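Local coordinates for esterase family protein (Staphylococcus aureus, PDB 6VHE) that probably hydrolyses carboxylic esters as a serine esterase of the esterase D family, and may split S-formylglutathione into formate and glutathione, at residues Q19-I24 and I75-D80; V144-V149 and A239-A244; E151-M156 and L172-G177. All blocks are in the same frame, centred on the assembly; numbering follows the deposited sequence.

Contact 1 of 3, residues Q19-I24 and I75-D80; sequences QNLTVI and IMPNVD
Met76 N gives its hydrogen to Thr22 O over 2.8 Å, and the return bond from Thr22 N to Met76 O is slightly longer, 3.1 Å, but almost perfectly straight at 178°. Together they define an antiparallel hydrogen-bonded pair, a compact example of how a short strand is registered on a longer one. On the face of this pair, Thr22 OG1 lies 3.3 Å from Met76 CB, while its own hydrogen-bond partner is Glu54 O. The methionine chain bends at its last torsion (chi3 -65°), which brings CE over the neighbouring strand, 3.8 Å from Ile24 CG1. On the other face the side chains that meet are apolar: Val23 and Ile75 run side by side, CG2 of the valine touching CD1 of the isoleucine, and Leu21 CD1 settles against Ile75 CG2 and Pro77 CB, lying over the backbone at Pro77 CA, 3.5 Å away. Past the proline, direct pairing gives way to a water that donates to Asn20 O and accepts from Asn78 N. Gln19 NE2 then reaches Asn78 O at 3.0 Å; the acceptor is in the glutamine's amide plane, yet the donor stands well above the carbonyl plane, and NE2 has a second, weak bond to Tyr93 OH. Strand 17-26 is flanked on its far edge by strand 3-12, Ile24 packs on helix 63-69, and Ile75 and Pro77 touch both strand 42-47 and helix 93-107.

Contact 2 of 3, residues V144-V149 and A239-A244; sequences VPLSAV and AYWDQA. With 6WG ((2~{R})-2-phenylpiperidine-1-carbaldehyde), chain E.
Beside the predicted charge-relay triad of this alpha/beta-hydrolase fold, Ser123, Asp207 and His236, stand Ser147 and Trp241, a second shell that joins the end of strand 142-146 to the start of the C-terminal helix 238-253. Trp241 NE1 donates to Ser147 OG at 2.8 Å with an angle of 160°, and the hydroxyl oxygen lies close to the indole plane, at the ring edge where the N-H points. The serine reaches this spot because the backbone turns there into a left-handed conformation just after the strand, with OG anti to the carbonyl carbon (chi1 -45°). Its side chain also touches Asp207 and His236, and so connects the indole to two triad members at once. The indole in turn stacks on His122 and meets His236 and Tyr238 edge-to-face, contacts that should limit rotation of the indole beside the histidine.

Tyr240 also approaches the hydroxyl, its CE2 lying 3.5 Å from Ser147 OG, while one face of its ring carries Ala244 CB from a turn further along the helix. Away from the serine, the contact becomes ordinary strand-to-helix packing: Leu146 CB meets Trp241 CD1 at 4.1 Å, and Leu146 CD2 reaches Ala244 CB at the same separation, with Met202 of strand 198-204 touching Leu146, Tyr240 and Ala244. Further along, the chain turns to the bound phenylpiperidine carbaldehyde, which is hydrogen-bonded to Met124 N and Leu50 N, consistent with an oxyanion hole. Val149 presses on its phenyl ring, CG2 lying 3.3 Å from ligand atom C2.

Contact 3 of 3, residues E151-M156 and L172-G177; sequences EAQNLM and LSSVKG. With 6WG ((2~{R})-2-phenylpiperidine-1-carbaldehyde), chain E.
The N-terminus of helix 152-157 is capped by Glu151, which also faces Lys176 of the loop 172-177. Glu151 OE1 accepts from Gln153 N at 3.1 Å, using the lone pair turned away from its sister oxygen. Glu151 OE2 lies against Lys176 CE at 3.0 Å; the salt bridge to NZ is long, 3.9 Å, and NZ also has a salt bridge to Asp181.

A helix side chain secures the loop backbone more firmly. Gln153 OE1 takes the hydrogen of Val175 N at 3.0 Å, the donor approaching almost head-on to the carbonyl oxygen (160° at OE1), and Ser174 OG adds a weak bond to the same oxygen. Because NE2 is bonded to Asp157, both ends of the amide are held and its flip is fixed. The valine side chain packs on the helix: CG2 touches Ala152 CB at 3.9 Å and CG1 touches Met156 CG at 3.7 Å. Elsewhere on the helix, Leu155 CD1 comes within 3.4 Å of ligand atom C3.

Ser174 OG also accepts from Lys176 N, an ST turn. The helix and loop follow strand 142-146, where alpha/beta hydrolases commonly carry the insertion that covers the active site.

Running from the N terminus, contact 1 comes first: 19-24 and 75-80 close a loop of some fifty residues, tying the antiparallel strand 17-26 to the parallel strand 72-76. Contact 2 opens only afterwards, and its ninety-residue loop brings the end of strand 142-146 to the last helix, on the side of the triad. Contact 3 is nested inside that loop, a short excursion joining helix 152-157 to the segment before helix 182-191. None of the three crosses another. Contacts 2 and 3 touch where Val149 packs on Leu155, and both border the bound ligand; contact 1 stays apart, its centre about 18 Å from that of contact 2, though both reach the same sheet.

Contact 1 of 3, residues Q19-I24 and I75-D80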
loop_
_atom_site.group_PDB
_atom_site.type_symbol
_atom_site.label_atom_id
_atom_site.label_comp_id
_atom_site.label_asym_id
_atom_site.label_seq_id
_atom_site.Cartn_x
_atom_site.Cartn_y
_atom_site.Cartn_z
ATOM N N GLN A 19 5.113 2.306 -12.218
ATOM C CA GLN A 19 5.047 3.564 -11.499
ATOM C C GLN A 19 3.803 3.545 -10.626
ATOM O O GLN A 19 2.768 3.038 -11.054
ATOM C CB GLN A 19 4.982 4.745 -12.473
ATOM C CG GLN A 19 5.218 6.105 -11.807
ATOM C CD GLN A 19 6.696 6.494 -11.749
ATOM O OE1 GLN A 19 7.581 5.634 -11.675
ATOM N NE2 GLN A 19 6.966 7.798 -11.774
ATOM N N ASN A 20 3.906 4.096 -9.411
ATOM C CA ASN A 20 2.774 4.213 -8.500
ATOM C C ASN A 20 1.986 5.494 -8.758
ATOM O O ASN A 20 2.546 6.548 -9.091
ATOM C CB ASN A 20 3.219 4.211 -7.030
ATOM C CG ASN A 20 3.989 2.972 -6.651
ATOM O OD1 ASN A 20 3.415 1.902 -6.437
ATOM N ND2 ASN A 20 5.307 3.108 -6.553
ATOM N N LEU A 21 0.673 5.388 -8.565
ATOM C CA LEU A 21 -0.302 6.453 -8.751
ATOM C C LEU A 21 -1.326 6.303 -7.639
ATOM O O LEU A 21 -1.679 5.175 -7.297
ATOM C CB LEU A 21 -0.974 6.302 -10.126
ATOM C CG LEU A 21 -2.252 7.048 -10.469
ATOM C CD1 LEU A 21 -1.906 8.503 -10.726
ATOM C CD2 LEU A 21 -2.893 6.438 -11.695
ATOM N N THR A 22 -1.822 7.403 -7.073
ATOM C CA THR A 22 -2.897 7.259 -6.086
ATOM C C THR A 22 -4.146 7.990 -6.563
ATOM O O THR A 22 -4.062 8.979 -7.296
ATOM C CB THR A 22 -2.485 7.747 -4.684
ATOM O OG1 THR A 22 -2.092 9.120 -4.742
ATOM C CG2 THR A 22 -1.329 6.907 -4.138
ATOM N N VAL A 23 -5.308 7.475 -6.158
ATOM C CA VAL A 23 -6.602 7.946 -6.648
ATOM C C VAL A 23 -7.566 7.990 -5.472
ATOM O O VAL A 23 -7.686 7.012 -4.722
ATOM C CB VAL A 23 -7.179 7.041 -7.762
ATOM C CG1 VAL A 23 -8.654 7.374 -8.015
ATOM C CG2 VAL A 23 -6.367 7.173 -9.067
ATOM N N ILE A 24 -8.240 9.124 -5.304
ATOM C CA ILE A 24 -9.352 9.249 -4.371
ATOM C C ILE A 24 -10.623 9.158 -5.198
ATOM O O ILE A 24 -10.830 9.953 -6.116
ATOM C CB ILE A 24 -9.300 10.571 -3.591
ATOM C CG1 ILE A 24 -8.103 10.608 -2.641
ATOM C CG2 ILE A 24 -10.596 10.789 -2.841
ATOM C CD1 ILE A 24 -7.832 12.000 -2.087
ATOM N N ILE A 75 -6.697 12.554 -8.721
ATOM C CA ILE A 75 -5.663 11.731 -9.346
ATOM C C ILE A 75 -4.322 12.330 -8.960
ATOM O O ILE A 75 -4.079 13.517 -9.210
ATOM C CB ILE A 75 -5.808 11.707 -10.873
ATOM C CG1 ILE A 75 -7.272 11.526 -11.289
ATOM C CG2 ILE A 75 -4.877 10.662 -11.491
ATOM C CD1 ILE A 75 -7.892 10.207 -10.831
ATOM N N MET A 76 -3.448 11.521 -8.362
ATOM C CA MET A 76 -2.179 12.015 -7.821
ATOM C C MET A 76 -1.033 11.173 -8.364
ATOM O O MET A 76 -0.671 10.144 -7.777
ATOM C CB MET A 76 -2.186 12.007 -6.291
ATOM C CG MET A 76 -3.025 13.137 -5.679
ATOM S SD MET A 76 -3.658 12.807 -4.011
ATOM C CE MET A 76 -4.792 11.431 -4.301
ATOM N N PRO A 77 -0.432 11.586 -9.486
ATOM C CA PRO A 77 0.688 10.819 -10.045
ATOM C C PRO A 77 2.021 11.196 -9.420
ATOM O O PRO A 77 2.105 12.099 -8.572
ATOM C CB PRO A 77 0.646 11.184 -11.536
ATOM C CG PRO A 77 0.131 12.607 -11.531
ATOM C CD PRO A 77 -0.805 12.731 -10.341
ATOM N N ASN A 78 3.071 10.500 -9.856
ATOM C CA ASN A 78 4.441 10.730 -9.418
ATOM C C ASN A 78 5.290 11.078 -10.631
ATOM O O ASN A 78 5.299 10.329 -11.616
ATOM C CB ASN A 78 5.008 9.488 -8.724
ATOM C CG ASN A 78 6.492 9.645 -8.374
ATOM O OD1 ASN A 78 6.943 10.732 -8.027
ATOM N ND2 ASN A 78 7.247 8.566 -8.486
ATOM N N VAL A 79 6.007 12.204 -10.572
ATOM C CA VAL A 79 6.865 12.574 -11.698
ATOM C C VAL A 79 8.269 12.930 -11.222
ATOM O O VAL A 79 9.045 13.532 -11.975
ATOM C CB VAL A 79 6.283 13.750 -12.506
ATOM C CG1 VAL A 79 4.904 13.431 -13.041
ATOM C CG2 VAL A 79 6.280 15.003 -11.654
ATOM N N ASP A 80 8.611 12.578 -9.979
ATOM C CA ASP A 80 10.025 12.629 -9.593
ATOM C C ASP A 80 10.557 14.069 -9.599
ATOM O O ASP A 80 9.885 14.979 -9.102
ATOM C CB ASP A 80 10.811 11.723 -10.559
ATOM C CG ASP A 80 12.083 11.155 -9.959
ATOM O OD1 ASP A 80 12.028 10.036 -9.404
ATOM O OD2 ASP A 80 13.142 11.811 -10.083
HETATM O O HOH W 1 2.140 8.195 -11.195
HETATM O O HOH W 2 6.396 5.336 -8.704
#

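Contact 2 of 3, residues V144-V149 and A239-A244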
loop_
_atom_site.group_PDB
_atom_site.type_symbol
_atom_site.label_atom_id
_atom_site.label_comp_id
_atom_site.label_asym_id
_atom_site.label_seq_id
_atom_site.Cartn_x
_atom_site.Cartn_y
_atom_site.Cartn_z
ATOM N N VAL A 144 -5.525 25.403 -10.915
ATOM C CA VAL A 144 -5.212 26.048 -9.636
ATOM C C VAL A 144 -3.732 25.870 -9.309
ATOM O O VAL A 144 -3.350 24.861 -8.698
ATOM C CB VAL A 144 -6.074 25.486 -8.493
ATOM C CG1 VAL A 144 -5.860 26.294 -7.210
ATOM C CG2 VAL A 144 -7.546 25.471 -8.882
ATOM N N PRO A 145 -2.864 26.807 -9.681
ATOM C CA PRO A 145 -1.475 26.751 -9.194
ATOM C C PRO A 145 -1.380 27.279 -7.766
ATOM O O PRO A 145 -1.827 28.388 -7.471
ATOM C CB PRO A 145 -0.706 27.649 -10.182
ATOM C CG PRO A 145 -1.686 27.897 -11.344
ATOM C CD PRO A 145 -3.049 27.849 -10.702
ATOM N N LEU A 146 -0.792 26.477 -6.881
ATOM C CA LEU A 146 -0.531 26.850 -5.496
ATOM C C LEU A 146 0.959 27.101 -5.304
ATOM O O LEU A 146 1.774 26.229 -5.615
ATOM C CB LEU A 146 -0.975 25.744 -4.537
ATOM C CG LEU A 146 -2.369 25.155 -4.757
ATOM C CD1 LEU A 146 -2.555 23.951 -3.865
ATOM C CD2 LEU A 146 -3.402 26.211 -4.438
ATOM N N SER A 147 1.313 28.269 -4.773
ATOM C CA SER A 147 2.707 28.590 -4.463
ATOM C C SER A 147 3.619 28.213 -5.627
ATOM O O SER A 147 4.669 27.589 -5.459
ATOM C CB SER A 147 3.156 27.889 -3.181
ATOM O OG SER A 147 2.172 28.012 -2.166
ATOM N N ALA A 148 3.184 28.567 -6.830
ATOM C CA ALA A 148 3.813 28.023 -8.014
ATOM C C ALA A 148 5.040 28.837 -8.413
ATOM O O ALA A 148 5.242 29.975 -7.977
ATOM C CB ALA A 148 2.825 27.981 -9.180
ATOM N N VAL A 149 5.867 28.222 -9.254
ATOM C CA VAL A 149 6.988 28.889 -9.907
ATOM C C VAL A 149 6.529 29.282 -11.301
ATOM O O VAL A 149 6.188 28.414 -12.114
ATOM C CB VAL A 149 8.216 27.970 -9.984
ATOM C CG1 VAL A 149 9.373 28.717 -10.667
ATOM C CG2 VAL A 149 8.586 27.466 -8.619
ATOM N N ALA A 239 1.314 22.828 5.732
ATOM C CA ALA A 239 0.291 23.516 6.508
ATOM C C ALA A 239 -0.488 24.467 5.612
ATOM O O ALA A 239 -1.722 24.478 5.632
ATOM C CB ALA A 239 0.909 24.255 7.695
ATOM N N TYR A 240 0.212 25.214 4.755
ATOM C CA TYR A 240 -0.478 26.119 3.847
ATOM C C TYR A 240 -1.241 25.355 2.763
ATOM O O TYR A 240 -2.404 25.664 2.480
ATOM C CB TYR A 240 0.514 27.103 3.214
ATOM C CG TYR A 240 -0.145 27.981 2.188
ATOM C CD1 TYR A 240 -0.986 29.013 2.579
ATOM C CD2 TYR A 240 0.045 27.761 0.822
ATOM C CE1 TYR A 240 -1.610 29.823 1.643
ATOM C CE2 TYR A 240 -0.584 28.567 -0.130
ATOM C CZ TYR A 240 -1.411 29.596 0.294
ATOM O OH TYR A 240 -2.036 30.410 -0.622
ATOM N N TRP A 241 -0.607 24.359 2.130
ATOM C CA TRP A 241 -1.275 23.679 1.020
ATOM C C TRP A 241 -2.504 22.895 1.483
ATOM O O TRP A 241 -3.475 22.764 0.726
ATOM C CB TRP A 241 -0.271 22.781 0.280
ATOM C CG TRP A 241 0.847 23.628 -0.297
ATOM C CD1 TRP A 241 0.715 24.830 -0.932
ATOM C CD2 TRP A 241 2.257 23.353 -0.248
ATOM N NE1 TRP A 241 1.959 25.316 -1.299
ATOM C CE2 TRP A 241 2.917 24.428 -0.882
ATOM C CE3 TRP A 241 3.022 22.297 0.261
ATOM C CZ2 TRP A 241 4.307 24.480 -1.010
ATOM C CZ3 TRP A 241 4.400 22.356 0.141
ATOM C CH2 TRP A 241 5.027 23.436 -0.494
ATOM N N ASP A 242 -2.490 22.386 2.715
ATOM C CA ASP A 242 -3.681 21.734 3.278
ATOM C C ASP A 242 -4.871 22.693 3.292
ATOM O O ASP A 242 -5.937 22.396 2.737
ATOM C CB ASP A 242 -3.360 21.235 4.691
ATOM C CG ASP A 242 -4.542 20.513 5.364
ATOM O OD1 ASP A 242 -5.205 19.681 4.711
ATOM O OD2 ASP A 242 -4.799 20.797 6.546
ATOM N N GLN A 243 -4.690 23.866 3.905
ATOM C CA GLN A 243 -5.707 24.916 3.882
ATOM C C GLN A 243 -6.083 25.322 2.458
ATOM O O GLN A 243 -7.269 25.481 2.137
ATOM C CB GLN A 243 -5.196 26.128 4.664
ATOM C CG GLN A 243 -6.231 27.198 4.930
ATOM C CD GLN A 243 -5.908 28.506 4.212
ATOM O OE1 GLN A 243 -4.855 29.105 4.428
ATOM N NE2 GLN A 243 -6.826 28.956 3.358
ATOM N N ALA A 244 -5.086 25.517 1.593
ATOM C CA ALA A 244 -5.364 26.056 0.261
ATOM C C ALA A 244 -6.059 25.039 -0.642
ATOM O O ALA A 244 -6.921 25.411 -1.449
ATOM C CB ALA A 244 -4.075 26.541 -0.398
HETATM C C4 6WG E . 11.419 26.471 -5.938
HETATM C C7 6WG E . 11.032 25.294 -5.042
HETATM C C6 6WG E . 12.297 28.723 -6.037
HETATM C C9 6WG E . 10.775 24.678 -2.768
HETATM C C8 6WG E . 10.248 25.678 -3.800
HETATM C C1 6WG E . 12.248 28.685 -7.417
HETATM C C2 6WG E . 11.801 27.533 -8.033
HETATM C C3 6WG E . 11.399 26.420 -7.311
HETATM C C5 6WG E . 11.894 27.609 -5.313
HETATM C C10 6WG E . 11.429 23.413 -3.379
HETATM C C11 6WG E . 11.008 22.970 -4.802
HETATM N N1 6WG E . 10.434 24.067 -5.554
HETATM C C12 6WG E . 8.987 23.913 -5.724
HETATM O O1 6WG E . 8.495 22.644 -5.859
#

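Contact 3 of 3, residues E151-M156 and L172-G177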
loop_
_atom_site.group_PDB
_atom_site.type_symbol
_atom_site.label_atom_id
_atom_site.label_comp_id
_atom_site.label_asym_id
_atom_site.label_seq_id
_atom_site.Cartn_x
_atom_site.Cartn_y
_atom_site.Cartn_z
ATOM N N GLU A 151 8.327 32.080 -13.067
ATOM C CA GLU A 151 9.606 32.346 -13.715
ATOM C C GLU A 151 10.444 31.078 -13.621
ATOM O O GLU A 151 11.117 30.837 -12.616
ATOM C CB GLU A 151 10.321 33.525 -13.066
ATOM C CG GLU A 151 11.581 33.902 -13.818
ATOM C CD GLU A 151 11.403 33.751 -15.323
ATOM O OE1 GLU A 151 11.864 32.726 -15.894
ATOM O OE2 GLU A 151 10.781 34.659 -15.923
ATOM N N ALA A 152 10.406 30.261 -14.677
ATOM C CA ALA A 152 11.029 28.941 -14.628
ATOM C C ALA A 152 12.542 28.991 -14.478
ATOM O O ALA A 152 13.128 27.995 -14.050
ATOM C CB ALA A 152 10.684 28.135 -15.877
ATOM N N GLN A 153 13.197 30.107 -14.823
ATOM C CA GLN A 153 14.645 30.147 -14.659
ATOM C C GLN A 153 15.063 29.950 -13.209
ATOM O O GLN A 153 16.235 29.650 -12.951
ATOM C CB GLN A 153 15.209 31.464 -15.197
ATOM C CG GLN A 153 16.715 31.433 -15.473
ATOM C CD GLN A 153 17.123 30.337 -16.453
ATOM O OE1 GLN A 153 16.636 30.285 -17.582
ATOM N NE2 GLN A 153 18.027 29.460 -16.022
ATOM N N ASN A 154 14.130 30.084 -12.269
ATOM C CA ASN A 154 14.409 29.941 -10.848
ATOM C C ASN A 154 14.360 28.482 -10.394
ATOM O O ASN A 154 15.232 28.043 -9.635
ATOM C CB ASN A 154 13.421 30.800 -10.055
ATOM C CG ASN A 154 13.746 32.283 -10.150
ATOM O OD1 ASN A 154 14.760 32.675 -10.734
ATOM N ND2 ASN A 154 12.878 33.119 -9.581
ATOM N N LEU A 155 13.360 27.715 -10.842
ATOM C CA LEU A 155 13.369 26.274 -10.590
ATOM C C LEU A 155 14.594 25.622 -11.215
ATOM O O LEU A 155 15.289 24.831 -10.570
ATOM C CB LEU A 155 12.076 25.628 -11.111
ATOM C CG LEU A 155 11.807 24.128 -10.838
ATOM C CD1 LEU A 155 11.794 23.744 -9.350
ATOM C CD2 LEU A 155 10.510 23.694 -11.492
ATOM N N MET A 156 14.883 25.963 -12.473
ATOM C CA MET A 156 16.003 25.342 -13.171
ATOM C C MET A 156 17.322 25.612 -12.460
ATOM O O MET A 156 18.164 24.715 -12.337
ATOM C CB MET A 156 16.048 25.833 -14.620
ATOM C CG MET A 156 14.846 25.390 -15.449
ATOM S SD MET A 156 14.239 23.776 -14.910
ATOM C CE MET A 156 12.609 23.728 -15.649
ATOM N N LEU A 172 20.463 23.871 -22.501
ATOM C CA LEU A 172 19.887 25.192 -22.707
ATOM C C LEU A 172 20.472 26.183 -21.715
ATOM O O LEU A 172 20.537 25.910 -20.514
ATOM C CB LEU A 172 18.374 25.139 -22.561
ATOM C CG LEU A 172 17.567 24.587 -23.730
ATOM C CD1 LEU A 172 16.081 24.681 -23.405
ATOM C CD2 LEU A 172 17.904 25.334 -25.031
ATOM N N SER A 173 20.907 27.336 -22.219
ATOM C CA SER A 173 21.418 28.363 -21.322
ATOM C C SER A 173 20.281 29.033 -20.566
ATOM O O SER A 173 20.392 29.273 -19.359
ATOM C CB SER A 173 22.236 29.389 -22.109
ATOM O OG SER A 173 21.679 29.598 -23.390
ATOM N N SER A 174 19.178 29.328 -21.255
ATOM C CA SER A 174 18.022 29.964 -20.644
ATOM C C SER A 174 16.755 29.272 -21.119
ATOM O O SER A 174 16.674 28.824 -22.265
ATOM C CB SER A 174 17.963 31.459 -20.983
ATOM O OG SER A 174 16.806 32.054 -20.424
ATOM N N VAL A 175 15.766 29.183 -20.230
ATOM C CA VAL A 175 14.470 28.630 -20.611
ATOM C C VAL A 175 13.571 29.682 -21.236
ATOM O O VAL A 175 12.473 29.346 -21.714
ATOM C CB VAL A 175 13.756 28.000 -19.397
ATOM C CG1 VAL A 175 14.548 26.814 -18.903
ATOM C CG2 VAL A 175 13.555 29.032 -18.293
ATOM N N LYS A 176 13.995 30.942 -21.253
ATOM C CA LYS A 176 13.101 32.009 -21.678
ATOM C C LYS A 176 12.716 31.829 -23.140
ATOM O O LYS A 176 13.558 31.523 -23.984
ATOM C CB LYS A 176 13.753 33.370 -21.443
ATOM C CG LYS A 176 12.790 34.368 -20.815
ATOM C CD LYS A 176 12.406 33.939 -19.394
ATOM C CE LYS A 176 11.181 34.687 -18.876
ATOM N NZ LYS A 176 9.977 34.573 -19.745
ATOM N N GLY A 177 11.422 31.974 -23.424
ATOM C CA GLY A 177 10.930 31.798 -24.775
ATOM C C GLY A 177 10.906 30.371 -25.274
ATOM O O GLY A 177 10.808 30.149 -26.483
HETATM C C4 6WG E . 11.419 26.471 -5.938
HETATM C C7 6WG E . 11.032 25.294 -5.042
HETATM C C6 6WG E . 12.297 28.723 -6.037
HETATM C C9 6WG E . 10.775 24.678 -2.768
HETATM C C8 6WG E . 10.248 25.678 -3.800
HETATM C C1 6WG E . 12.248 28.685 -7.417
HETATM C C2 6WG E . 11.801 27.533 -8.033
HETATM C C3 6WG E . 11.399 26.420 -7.311
HETATM C C5 6WG E . 11.894 27.609 -5.313
HETATM C C10 6WG E . 11.429 23.413 -3.379
HETATM C C11 6WG E . 11.008 22.970 -4.802
HETATM N N1 6WG E . 10.434 24.067 -5.554
HETATM C C12 6WG E . 8.987 23.913 -5.724
HETATM O O1 6WG E . 8.495 22.644 -5.859
#